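Local coordinates for uncharacterized protein (Chaetomium thermophilum, PDB 3LPZ) that probably acts in the Get pathway of tail-anchored protein targeting, as an alpha-solenoid Get4 that binds Get5, at residues S166-V169 / L170-E174. Residues are numbered along the deposited sequence; the frame is centred on the assembly and turned at random.
Sequences SPEV and LARME
E168 and R172, one turn apart near the start of helix 166-179, run side by side and join in an i to i+4 salt bridge. Followed outward from the backbone, R172 first lays CB and CG against the carbonyl oxygen of its partner, CG standing 3.4 Å from E168 O. With CG anti to its own carbonyl carbon (chi1 -73°), the chain leans back toward the preceding turn and then extends to NE. R172 CD passes 4.0 Å from E168 OE2, and R172 NE donates to that oxygen at 2.8 Å, meeting its anti lone pair, the one turned away from OE1. R172 NH2 reaches the same E168 OE2, also at 2.8 Å, but from 43° above the carboxylate plane; the carboxylate and guanidinium planes stand 52° apart. OE2 itself lies in the guanidinium plane, at its edge. Beneath the pair, R172 N donates to E168 O at 3.0 Å. The charged ends suit this more open side of the helix; R172 also touches I212 of helix 203-220, against which small A171 packs, and branched V169 and flexible M173 meet V147 of helix 136-148 within the alpha-solenoid. One carboxylate oxygen thus accepts two bent bonds from a single guanidinium; the opposite charges probably offset each other in part, and the two-nitrogen grip would limit the guanidinium's rotation.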
# COMPACT_ATOMS: atom_id res chain seq x y z
N SER A 166 -3.83 6.69 -5.65
CA SER A 166 -2.96 5.51 -5.51
C SER A 166 -3.17 4.41 -6.56
O SER A 166 -2.19 3.84 -7.01
CB SER A 166 -3.01 4.91 -4.09
OG SER A 166 -2.66 5.89 -3.13
N PRO A 167 -4.43 4.11 -6.97
CA PRO A 167 -4.61 3.00 -7.92
C PRO A 167 -3.90 3.18 -9.26
O PRO A 167 -3.39 2.19 -9.83
CB PRO A 167 -6.13 2.91 -8.11
CG PRO A 167 -6.71 3.48 -6.80
CD PRO A 167 -5.72 4.59 -6.43
N GLU A 168 -3.82 4.42 -9.75
CA GLU A 168 -3.13 4.66 -11.00
C GLU A 168 -1.63 4.46 -10.81
O GLU A 168 -0.97 3.87 -11.66
CB GLU A 168 -3.42 6.04 -11.60
CG GLU A 168 -2.44 6.42 -12.71
CD GLU A 168 -2.90 7.60 -13.53
OE1 GLU A 168 -3.93 8.22 -13.19
OE2 GLU A 168 -2.22 7.88 -14.53
N VAL A 169 -1.09 4.92 -9.67
CA VAL A 169 0.35 4.71 -9.40
C VAL A 169 0.65 3.20 -9.34
O VAL A 169 1.63 2.70 -9.92
CB VAL A 169 0.80 5.43 -8.10
CG1 VAL A 169 2.23 5.04 -7.73
CG2 VAL A 169 0.66 6.96 -8.24
N LEU A 170 -0.20 2.46 -8.64
CA LEU A 170 0.01 1.02 -8.48
C LEU A 170 -0.09 0.27 -9.81
O LEU A 170 0.73 -0.58 -10.10
CB LEU A 170 -0.96 0.43 -7.44
CG LEU A 170 -0.84 -1.07 -7.14
CD1 LEU A 170 0.59 -1.41 -6.58
CD2 LEU A 170 -1.93 -1.52 -6.17
N ALA A 171 -1.11 0.58 -10.60
CA ALA A 171 -1.30 -0.08 -11.89
C ALA A 171 -0.12 0.19 -12.86
O ALA A 171 0.35 -0.72 -13.55
CB ALA A 171 -2.64 0.37 -12.51
N ARG A 172 0.36 1.44 -12.88
CA ARG A 172 1.54 1.80 -13.72
C ARG A 172 2.82 1.15 -13.23
O ARG A 172 3.67 0.75 -14.04
CB ARG A 172 1.72 3.32 -13.79
CG ARG A 172 0.67 3.98 -14.66
CD ARG A 172 0.95 5.48 -14.92
NE ARG A 172 -0.26 6.15 -15.44
CZ ARG A 172 -0.73 6.01 -16.68
NH1 ARG A 172 -0.12 5.21 -17.55
NH2 ARG A 172 -1.82 6.67 -17.05
N MET A 173 2.95 1.00 -11.92
CA MET A 173 4.07 0.25 -11.34
C MET A 173 3.98 -1.23 -11.73
O MET A 173 4.98 -1.82 -12.16
CB MET A 173 4.11 0.41 -9.81
CG MET A 173 5.31 -0.30 -9.13
SD MET A 173 4.89 -0.98 -7.51
CE MET A 173 4.08 -2.48 -8.09
N GLU A 174 2.81 -1.83 -11.59
CA GLU A 174 2.63 -3.22 -12.03
C GLU A 174 2.90 -3.37 -13.53
O GLU A 174 3.46 -4.37 -13.95
CB GLU A 174 1.24 -3.79 -11.69
CG GLU A 174 0.83 -3.85 -10.18
CD GLU A 174 1.70 -4.72 -9.29
OE1 GLU A 174 2.51 -5.53 -9.79
OE2 GLU A 174 1.56 -4.59 -8.06